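Long-range contacts in putative oxidoreductase (Bacteroides fragilis NCTC 9343, PDB 3EOF), which binds flavin mononucleotide and is probably an FMN-dependent oxidoreductase of the nitroreductase family: residues C78-K86 and Y97-A107; G125-T135 and P153-P162. All blocks are in the same frame, centred on the assembly; numbering follows the deposited sequence. Where two conformers were deposited one is given.

Contact 1 (C78-K86 and Y97-A107); sequences CADFRRFCK and YGNLMSFLNAA
The rings of Phe81 and Tyr97 lie nearly parallel in an offset stack, centroids 4.3 Å apart and planes 11° from each other. Phe81 slides toward the backbone end of its partner: Tyr97 CB sits over the Phe81 face as a CH-pi donor, while Phe81 CE1 lies over the Tyr97 face, 3.3 Å from Tyr97 CG. At the edge of the Phe81 ring, near its plane, comes Ser102 O, 3.3 Å from Phe81 CE2. That carbonyl also accepts the helical bond from Ala106 N, so the aromatic edge flanks a helix bond already made. Phe84 completes an aromatic cluster. With chi1 at -167°, CG opposite the backbone N, the Phe84 ring turns an edge to Tyr97, with Phe84 CE2 3.8 Å from Tyr97 CE2 and the two planes steeply inclined at 69°. Cys85 SG stands at the rim of the Tyr97 ring, a sulfur-aromatic contact.

In the nitroreductase fold this cluster joins the end of strand 73-80, and the helix that follows it, to the start of helix 100-123, the long helix packed on the sheet. Farther along, the join is made by two small side chains: Ala79 CB meets Ala106 CB at 3.7 Å, consistent with the close approach, 7.1 Å between the axes of 78-80 and 100-107. Both helix starts are capped. Asp80 OD1 takes Arg83 N on its syn side almost straight, while Asp80 OD2 is held by Ser45 and by Tyr183 of the second subunit. At the other start, Asn99 OD1 accepts twice from one residue, from Ser102 N at 3.2 Å and from Ser102 OG at 2.8 Å.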
loop_
_atom_site.group_PDB
_atom_site.type_symbol
_atom_site.label_atom_id
_atom_site.label_comp_id
_atom_site.label_asym_id
_atom_site.label_seq_id
_atom_site.Cartn_x
_atom_site.Cartn_y
_atom_site.Cartn_z
ATOM N N CYS A 78 5.434 -3.881 9.050
ATOM C CA CYS A 78 6.776 -3.469 8.690
ATOM C C CYS A 78 7.277 -3.992 7.344
ATOM O O CYS A 78 7.106 -5.188 7.025
ATOM C CB CYS A 78 7.750 -3.976 9.754
ATOM S SG CYS A 78 7.299 -3.479 11.391
ATOM N N ALA A 79 7.874 -3.076 6.579
ATOM C CA ALA A 79 8.608 -3.393 5.360
ATOM C C ALA A 79 9.775 -4.231 5.895
ATOM O O ALA A 79 10.381 -3.857 6.862
ATOM C CB ALA A 79 9.110 -2.110 4.697
ATOM N N ASP A 80 10.068 -5.371 5.293
ATOM C CA ASP A 80 11.122 -6.245 5.820
ATOM C C ASP A 80 11.857 -6.926 4.682
ATOM O O ASP A 80 11.318 -7.815 4.008
ATOM C CB ASP A 80 10.487 -7.272 6.761
ATOM C CG ASP A 80 11.483 -8.186 7.468
ATOM O OD1 ASP A 80 12.545 -8.458 6.920
ATOM O OD2 ASP A 80 11.150 -8.681 8.578
ATOM N N PHE A 81 13.065 -6.442 4.435
ATOM C CA PHE A 81 14.009 -7.099 3.516
ATOM C C PHE A 81 15.049 -7.898 4.311
ATOM O O PHE A 81 15.817 -8.672 3.732
ATOM C CB PHE A 81 14.698 -6.109 2.550
ATOM C CG PHE A 81 14.280 -6.295 1.135
ATOM C CD1 PHE A 81 14.694 -7.432 0.453
ATOM C CD2 PHE A 81 13.542 -5.356 0.470
ATOM C CE1 PHE A 81 14.346 -7.637 -0.875
ATOM C CE2 PHE A 81 13.209 -5.539 -0.852
ATOM C CZ PHE A 81 13.597 -6.692 -1.522
ATOM N N ARG A 82 15.011 -7.763 5.638
ATOM C CA ARG A 82 15.952 -8.429 6.510
ATOM C C ARG A 82 15.817 -9.935 6.451
ATOM O O ARG A 82 16.824 -10.655 6.340
ATOM C CB ARG A 82 15.757 -7.994 7.954
ATOM C CG ARG A 82 16.774 -8.654 8.890
ATOM C CD ARG A 82 16.695 -8.056 10.237
ATOM N NE ARG A 82 17.807 -8.493 11.062
ATOM C CZ ARG A 82 18.972 -7.864 11.149
ATOM N NH1 ARG A 82 19.220 -6.765 10.445
ATOM N NH2 ARG A 82 19.911 -8.364 11.926
ATOM N N ARG A 83 14.594 -10.426 6.611
ATOM C CA ARG A 83 14.385 -11.865 6.536
ATOM C C ARG A 83 14.918 -12.424 5.209
ATOM O O ARG A 83 15.664 -13.420 5.190
ATOM C CB ARG A 83 12.925 -12.219 6.770
ATOM C CG ARG A 83 12.632 -13.723 6.704
ATOM C CD ARG A 83 11.198 -13.992 7.071
ATOM N NE ARG A 83 10.370 -13.203 6.217
ATOM C CZ ARG A 83 9.586 -12.175 6.554
ATOM N NH1 ARG A 83 9.321 -11.812 7.787
ATOM N NH2 ARG A 83 8.960 -11.564 5.575
ATOM N N PHE A 84 14.574 -11.796 4.093
ATOM C CA PHE A 84 15.099 -12.263 2.809
ATOM C C PHE A 84 16.628 -12.180 2.731
ATOM O O PHE A 84 17.256 -13.076 2.224
ATOM C CB PHE A 84 14.501 -11.499 1.621
ATOM C CG PHE A 84 14.785 -12.162 0.318
ATOM C CD1 PHE A 84 14.172 -13.367 0.017
ATOM C CD2 PHE A 84 15.710 -11.623 -0.568
ATOM C CE1 PHE A 84 14.439 -14.046 -1.176
ATOM C CE2 PHE A 84 15.985 -12.269 -1.757
ATOM C CZ PHE A 84 15.357 -13.500 -2.062
ATOM N N CYS A 85 17.252 -11.103 3.225
ATOM C CA CYS A 85 18.693 -11.025 3.152
ATOM C C CYS A 85 19.358 -12.045 4.003
ATOM O O CYS A 85 20.441 -12.491 3.646
ATOM C CB CYS A 85 19.218 -9.641 3.521
ATOM S SG CYS A 85 18.676 -8.448 2.306
ATOM N N LYS A 86 18.753 -12.397 5.141
ATOM C CA LYS A 86 19.319 -13.406 6.020
ATOM C C LYS A 86 19.237 -14.731 5.263
ATOM O O LYS A 86 20.141 -15.518 5.289
ATOM C CB LYS A 86 18.643 -13.401 7.411
ATOM C CG LYS A 86 19.349 -12.468 8.447
ATOM C CD LYS A 86 18.638 -12.426 9.838
ATOM C CE LYS A 86 19.615 -12.430 10.989
ATOM N NZ LYS A 86 20.723 -11.457 10.902
ATOM N N TYR A 97 19.609 -5.009 -1.456
ATOM C CA TYR A 97 18.316 -4.433 -1.100
ATOM C C TYR A 97 18.358 -3.278 -0.101
ATOM O O TYR A 97 17.332 -2.801 0.326
ATOM C CB TYR A 97 17.407 -5.550 -0.634
ATOM C CG TYR A 97 17.370 -6.695 -1.674
ATOM C CD1 TYR A 97 16.791 -6.499 -2.918
ATOM C CD2 TYR A 97 17.878 -7.956 -1.382
ATOM C CE1 TYR A 97 16.734 -7.538 -3.884
ATOM C CE2 TYR A 97 17.827 -9.022 -2.344
ATOM C CZ TYR A 97 17.289 -8.783 -3.592
ATOM O OH TYR A 97 17.213 -9.798 -4.529
ATOM N N GLY A 98 19.545 -2.767 0.165
ATOM C CA GLY A 98 19.702 -1.648 1.066
ATOM C C GLY A 98 19.647 -0.366 0.293
ATOM O O GLY A 98 20.576 0.459 0.355
ATOM N N ASN A 99 18.520 -0.186 -0.389
ATOM C CA ASN A 99 18.306 0.971 -1.244
ATOM C C ASN A 99 16.834 1.391 -1.271
ATOM O O ASN A 99 15.969 0.676 -0.794
ATOM C CB ASN A 99 18.879 0.694 -2.621
ATOM C CG ASN A 99 18.480 -0.628 -3.116
ATOM O OD1 ASN A 99 17.312 -0.837 -3.416
ATOM N ND2 ASN A 99 19.433 -1.550 -3.198
ATOM N N LEU A 100 16.590 2.616 -1.722
ATOM C CA LEU A 100 15.246 3.182 -1.710
ATOM C C LEU A 100 14.249 2.369 -2.520
ATOM O O LEU A 100 13.098 2.198 -2.114
ATOM C CB LEU A 100 15.289 4.622 -2.204
ATOM C CG LEU A 100 13.968 5.388 -2.242
ATOM C CD1 LEU A 100 13.425 5.507 -0.831
ATOM C CD2 LEU A 100 14.169 6.745 -2.906
HETATM N N MSE A 101 14.677 1.902 -3.679
HETATM C CA MSE A 101 13.815 1.119 -4.552
HETATM C C MSE A 101 13.271 -0.083 -3.838
HETATM O O MSE A 101 12.086 -0.365 -3.925
HETATM C CB MSE A 101 14.584 0.632 -5.767
HETATM C CG MSE A 101 13.745 -0.173 -6.764
HETATM SE SE MSE A 101 12.254 0.903 -7.639
HETATM C CE MSE A 101 11.729 -0.523 -8.922
ATOM N N SER A 102 14.159 -0.785 -3.138
ATOM C CA SER A 102 13.832 -2.006 -2.414
ATOM C C SER A 102 12.946 -1.666 -1.243
ATOM O O SER A 102 12.039 -2.415 -0.926
ATOM C CB SER A 102 15.109 -2.725 -1.959
ATOM O OG SER A 102 15.860 -3.170 -3.071
ATOM N N PHE A 103 13.218 -0.535 -0.583
ATOM C CA PHE A 103 12.346 -0.067 0.487
ATOM C C PHE A 103 10.944 0.176 -0.016
ATOM O O PHE A 103 9.964 -0.229 0.606
ATOM C CB PHE A 103 12.868 1.247 1.161
ATOM C CG PHE A 103 11.805 1.944 1.977
ATOM C CD1 PHE A 103 11.392 1.420 3.207
ATOM C CD2 PHE A 103 11.111 3.042 1.448
ATOM C CE1 PHE A 103 10.346 2.013 3.933
ATOM C CE2 PHE A 103 10.088 3.653 2.178
ATOM C CZ PHE A 103 9.705 3.134 3.421
ATOM N N LEU A 104 10.818 0.836 -1.153
ATOM C CA LEU A 104 9.502 1.066 -1.716
ATOM C C LEU A 104 8.830 -0.245 -2.125
ATOM O O LEU A 104 7.627 -0.403 -1.943
ATOM C CB LEU A 104 9.554 2.040 -2.888
ATOM C CG LEU A 104 8.205 2.348 -3.551
ATOM C CD1 LEU A 104 7.198 2.935 -2.585
ATOM C CD2 LEU A 104 8.423 3.262 -4.805
ATOM N N ASN A 105 9.582 -1.171 -2.682
ATOM C CA ASN A 105 9.020 -2.472 -3.038
ATOM C C ASN A 105 8.489 -3.205 -1.816
ATOM O O ASN A 105 7.426 -3.799 -1.882
ATOM C CB ASN A 105 10.061 -3.394 -3.725
ATOM C CG ASN A 105 10.413 -2.969 -5.155
ATOM O OD1 ASN A 105 9.584 -2.374 -5.832
ATOM N ND2 ASN A 105 11.680 -3.285 -5.617
ATOM N N ALA A 106 9.221 -3.143 -0.689
ATOM C CA ALA A 106 8.830 -3.833 0.543
ATOM C C ALA A 106 7.603 -3.152 1.113
ATOM O O ALA A 106 6.676 -3.834 1.551
ATOM C CB ALA A 106 9.957 -3.858 1.572
ATOM N N ALA A 107 7.620 -1.806 1.112
ATOM C CA ALA A 107 6.501 -0.975 1.578
ATOM C C ALA A 107 5.208 -1.368 0.880
ATOM O O ALA A 107 4.152 -1.488 1.501
ATOM C CB ALA A 107 6.773 0.459 1.326
#

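Contact 2 (G125-T135 and P153-P162); sequences GLGICYLGTTT and PITTVTVGYP. With FMN (flavin mononucleotide), chain C.
Two antiparallel strands of the nitroreductase sheet, 127-131, outermost within this chain, and 153-160, part of the inner strand 151-160, pair here, and the first carries its end to the flavin. Gly127 N gives Gly160 O a nearly straight bond of 2.7 Å, and Cys129 and Thr158 bond both ways through their backbones. On one side of the sheet Val157 CG2 lies over a face of the Tyr130 ring, with Thr155 OG1 at its edge, 3.6 Å from Tyr130 CD1. Past the strands, Leu126 CD2 stands over the centre of the Tyr161 ring, 3.5 Å from its centroid. Beyond Leu131 the chain turns: Thr134 OG1, placed beside its own backbone N (chi1 -55°), donates to Leu131 O at 3.0 Å and lies 2.7 Å from Thr156 OG1. The same turn presents Gly132 N to the isoalloxazine, bonding FMN O4 at 3.1 Å and, weakly, N5; Cys129 SG rests 3.6 Å from FMN N1. Around the pair, Ile128 and Tyr130 face helix 100-123, Cys129 and Leu131 meet Met67 of helix 67-70, and strand 73-80 bonds the other edge of 153-160, with a classic beta bulge at Ile154 and Thr155 opposite Phe77.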
loop_
_atom_site.group_PDB
_atom_site.type_symbol
_atom_site.label_atom_id
_atom_site.label_comp_id
_atom_site.label_asym_id
_atom_site.label_seq_id
_atom_site.Cartn_x
_atom_site.Cartn_y
_atom_site.Cartn_z
ATOM N N GLY A 125 -16.239 -8.784 11.291
ATOM C CA GLY A 125 -16.981 -8.053 12.322
ATOM C C GLY A 125 -16.106 -7.167 13.199
ATOM O O GLY A 125 -16.567 -6.595 14.161
ATOM N N LEU A 126 -14.832 -7.050 12.881
ATOM C CA LEU A 126 -13.958 -6.166 13.677
ATOM C C LEU A 126 -13.920 -4.739 13.096
ATOM O O LEU A 126 -14.396 -4.471 11.997
ATOM C CB LEU A 126 -12.562 -6.751 13.747
ATOM C CG LEU A 126 -12.355 -8.130 14.375
ATOM C CD1 LEU A 126 -11.061 -8.810 13.866
ATOM C CD2 LEU A 126 -12.366 -8.072 15.881
ATOM N N GLY A 127 -13.401 -3.799 13.881
ATOM C CA GLY A 127 -13.243 -2.435 13.428
ATOM C C GLY A 127 -11.749 -2.161 13.487
ATOM O O GLY A 127 -11.046 -2.620 14.369
ATOM N N ILE A 128 -11.266 -1.417 12.523
ATOM C CA ILE A 128 -9.870 -1.092 12.416
ATOM C C ILE A 128 -9.712 0.434 12.235
ATOM O O ILE A 128 -10.639 1.152 11.891
ATOM C CB ILE A 128 -9.207 -1.847 11.214
ATOM C CG1 ILE A 128 -9.738 -1.334 9.870
ATOM C CG2 ILE A 128 -9.430 -3.419 11.307
ATOM C CD1 ILE A 128 -9.083 -0.067 9.310
ATOM N N CYS A 129 -8.492 0.885 12.458
ATOM C CA CYS A 129 -8.095 2.263 12.273
ATOM C C CYS A 129 -6.609 2.246 11.970
ATOM O O CYS A 129 -5.828 1.607 12.675
ATOM C CB CYS A 129 -8.341 3.093 13.522
ATOM S SG CYS A 129 -7.961 4.822 13.282
ATOM N N TYR A 130 -6.210 2.908 10.896
ATOM C CA TYR A 130 -4.812 3.016 10.573
ATOM C C TYR A 130 -4.284 4.184 11.364
ATOM O O TYR A 130 -5.020 5.130 11.596
ATOM C CB TYR A 130 -4.628 3.325 9.104
ATOM C CG TYR A 130 -4.791 2.138 8.132
ATOM C CD1 TYR A 130 -3.695 1.386 7.765
ATOM C CD2 TYR A 130 -5.984 1.843 7.548
ATOM C CE1 TYR A 130 -3.791 0.353 6.835
ATOM C CE2 TYR A 130 -6.096 0.784 6.619
ATOM C CZ TYR A 130 -4.950 0.052 6.275
ATOM O OH TYR A 130 -4.948 -1.012 5.381
ATOM N N LEU A 131 -3.027 4.110 11.781
ATOM C CA LEU A 131 -2.369 5.233 12.432
ATOM C C LEU A 131 -1.263 5.699 11.427
ATOM O O LEU A 131 -0.283 4.932 11.058
ATOM C CB LEU A 131 -1.813 4.879 13.814
ATOM C CG LEU A 131 -2.676 4.045 14.777
ATOM C CD1 LEU A 131 -1.805 3.531 15.927
ATOM C CD2 LEU A 131 -3.930 4.801 15.286
ATOM N N GLY A 132 -1.455 6.952 10.984
ATOM C CA GLY A 132 -0.546 7.634 10.051
ATOM C C GLY A 132 0.683 8.141 10.767
ATOM O O GLY A 132 1.718 8.519 10.156
ATOM N N THR A 133 0.588 8.111 12.088
ATOM C CA THR A 133 1.683 8.532 12.950
ATOM C C THR A 133 2.921 7.634 12.861
ATOM O O THR A 133 4.012 7.997 13.332
ATOM C CB THR A 133 1.169 8.629 14.368
ATOM O OG1 THR A 133 0.348 7.476 14.647
ATOM C CG2 THR A 133 0.312 9.872 14.488
ATOM N N THR A 134 2.761 6.456 12.265
ATOM C CA THR A 134 3.863 5.505 12.102
ATOM C C THR A 134 5.040 6.074 11.348
ATOM O O THR A 134 6.164 5.731 11.653
ATOM C CB THR A 134 3.387 4.235 11.329
ATOM O OG1 THR A 134 2.271 3.682 11.995
ATOM C CG2 THR A 134 4.426 3.197 11.299
ATOM N N THR A 135 4.757 6.879 10.312
ATOM C CA THR A 135 5.762 7.513 9.481
ATOM C C THR A 135 6.145 8.904 10.039
ATOM O O THR A 135 7.040 9.558 9.528
ATOM C CB THR A 135 5.325 7.501 8.012
ATOM O OG1 THR A 135 3.952 7.886 7.913
ATOM C CG2 THR A 135 5.448 6.094 7.436
ATOM N N PRO A 153 8.971 0.430 9.931
ATOM C CA PRO A 153 7.534 0.414 10.165
ATOM C C PRO A 153 6.810 1.276 9.148
ATOM O O PRO A 153 7.173 2.442 8.940
ATOM C CB PRO A 153 7.412 1.010 11.549
ATOM C CG PRO A 153 8.526 1.980 11.622
ATOM C CD PRO A 153 9.658 1.298 10.923
ATOM N N ILE A 154 5.850 0.663 8.452
ATOM C CA ILE A 154 5.107 1.332 7.382
ATOM C C ILE A 154 3.816 1.919 7.923
ATOM O O ILE A 154 3.604 3.141 7.859
ATOM C CB ILE A 154 4.830 0.371 6.178
ATOM C CG1 ILE A 154 6.176 0.001 5.520
ATOM C CG2 ILE A 154 3.920 1.015 5.104
ATOM C CD1 ILE A 154 7.022 1.177 5.096
ATOM N N THR A 155 2.934 1.067 8.408
ATOM C CA THR A 155 1.723 1.557 9.051
ATOM C C THR A 155 1.335 0.670 10.247
ATOM O O THR A 155 1.864 -0.421 10.410
ATOM C CB THR A 155 0.549 1.727 8.118
ATOM O OG1 THR A 155 -0.474 2.479 8.807
ATOM C CG2 THR A 155 0.036 0.379 7.691
ATOM N N THR A 156 0.427 1.197 11.075
ATOM C CA THR A 156 -0.044 0.548 12.275
ATOM C C THR A 156 -1.536 0.561 12.245
ATOM O O THR A 156 -2.124 1.554 11.849
ATOM C CB THR A 156 0.433 1.293 13.531
ATOM O OG1 THR A 156 1.859 1.406 13.446
ATOM C CG2 THR A 156 0.026 0.497 14.812
ATOM N N VAL A 157 -2.132 -0.564 12.629
ATOM C CA VAL A 157 -3.560 -0.713 12.668
ATOM C C VAL A 157 -3.986 -1.184 14.035
ATOM O O VAL A 157 -3.507 -2.204 14.536
ATOM C CB VAL A 157 -3.997 -1.721 11.625
ATOM C CG1 VAL A 157 -5.483 -2.077 11.707
ATOM C CG2 VAL A 157 -3.641 -1.199 10.245
ATOM N N THR A 158 -4.899 -0.426 14.633
ATOM C CA THR A 158 -5.559 -0.787 15.896
ATOM C C THR A 158 -6.819 -1.572 15.469
ATOM O O THR A 158 -7.520 -1.173 14.547
ATOM C CB THR A 158 -5.827 0.459 16.720
ATOM O OG1 THR A 158 -6.684 1.351 15.990
ATOM C CG2 THR A 158 -4.443 1.168 17.040
ATOM N N VAL A 159 -7.026 -2.720 16.097
ATOM C CA VAL A 159 -8.080 -3.660 15.753
ATOM C C VAL A 159 -8.831 -4.071 17.022
ATOM O O VAL A 159 -8.212 -4.310 18.084
ATOM C CB VAL A 159 -7.534 -5.063 15.256
ATOM C CG1 VAL A 159 -8.548 -5.717 14.345
ATOM C CG2 VAL A 159 -6.201 -4.974 14.616
ATOM N N GLY A 160 -10.156 -4.187 16.899
ATOM C CA GLY A 160 -10.986 -4.607 18.007
ATOM C C GLY A 160 -12.389 -4.797 17.550
ATOM O O GLY A 160 -12.707 -4.524 16.407
ATOM N N TYR A 161 -13.232 -5.315 18.429
ATOM C CA TYR A 161 -14.643 -5.412 18.127
ATOM C C TYR A 161 -15.178 -4.009 18.344
ATOM O O TYR A 161 -14.794 -3.367 19.294
ATOM C CB TYR A 161 -15.325 -6.405 19.036
ATOM C CG TYR A 161 -14.944 -7.794 18.697
ATOM C CD1 TYR A 161 -13.827 -8.390 19.266
ATOM C CD2 TYR A 161 -15.693 -8.517 17.793
ATOM C CE1 TYR A 161 -13.495 -9.669 18.966
ATOM C CE2 TYR A 161 -15.378 -9.795 17.501
ATOM C CZ TYR A 161 -14.272 -10.373 18.083
ATOM O OH TYR A 161 -13.970 -11.666 17.760
ATOM N N PRO A 162 -16.030 -3.524 17.435
ATOM C CA PRO A 162 -16.485 -2.136 17.493
ATOM C C PRO A 162 -17.313 -1.764 18.701
ATOM O O PRO A 162 -18.191 -2.509 19.082
ATOM C CB PRO A 162 -17.358 -2.002 16.240
ATOM C CG PRO A 162 -17.072 -3.160 15.388
ATOM C CD PRO A 162 -16.617 -4.252 16.290
HETATM N N1 FMN C . -7.347 7.946 11.711
HETATM C C2 FMN C . -6.997 8.503 12.947
HETATM O O2 FMN C . -7.860 8.738 13.808
HETATM N N3 FMN C . -5.672 8.839 13.231
HETATM C C4 FMN C . -4.628 8.639 12.307
HETATM O O4 FMN C . -3.415 8.559 12.737
HETATM C C4A FMN C . -5.012 8.088 11.044
HETATM N N5 FMN C . -4.043 7.866 10.076
HETATM C C5A FMN C . -4.352 7.288 8.854
HETATM C C6 FMN C . -3.300 7.085 7.949
HETATM C C7 FMN C . -3.533 6.527 6.705
HETATM C C7M FMN C . -2.362 6.363 5.779
HETATM C C8 FMN C . -4.831 6.175 6.347
HETATM C C8M FMN C . -5.026 5.362 5.110
HETATM C C9 FMN C . -5.898 6.375 7.252
HETATM C C9A FMN C . -5.684 6.942 8.534
HETATM N N10 FMN C . -6.697 7.181 9.497
HETATM C C10 FMN C . -6.360 7.745 10.741
HETATM C "C1'" FMN C . -8.174 6.922 9.211
HETATM C "C2'" FMN C . -8.697 8.016 8.291
HETATM O "O2'" FMN C . -8.780 9.234 9.042
HETATM C "C3'" FMN C . -9.995 7.610 7.621
HETATM O "O3'" FMN C . -9.830 6.510 6.707
HETATM C "C4'" FMN C . -10.650 8.772 6.862
HETATM O "O4'" FMN C . -11.130 9.753 7.760
HETATM C "C5'" FMN C . -11.865 8.276 6.128
HETATM O "O5'" FMN C . -12.642 7.624 7.135
HETATM P P FMN C . -13.249 6.127 6.911
HETATM O O1P FMN C . -12.112 5.089 6.795
HETATM O O2P FMN C . -14.039 6.135 5.627
HETATM O O3P FMN C . -14.224 5.937 8.082
HETATM O O HOH W 1 1.555 5.094 8.243
#

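From the N terminus, strand 73-80 runs into helix 82-89, and contact 1 closes the short loop that follows by bringing 97-107 back against 78-86. Helix 100-123 then packs along the sheet and leads into strand 127-131. Contact 2 closes the next loop, which holds helix 138-145, when 153-162 returns beside 125-135. The two closures come in series, neither crossing nor enclosing the other. They meet at Ile154, whose CD1 is 3.6 Å from Phe103 CE1 and whose CG1 packs on Ala79 N. Neighbouring strands 73-80 and 151-160 thus tie both contacts into one sheet, and both contacts also touch the second subunit.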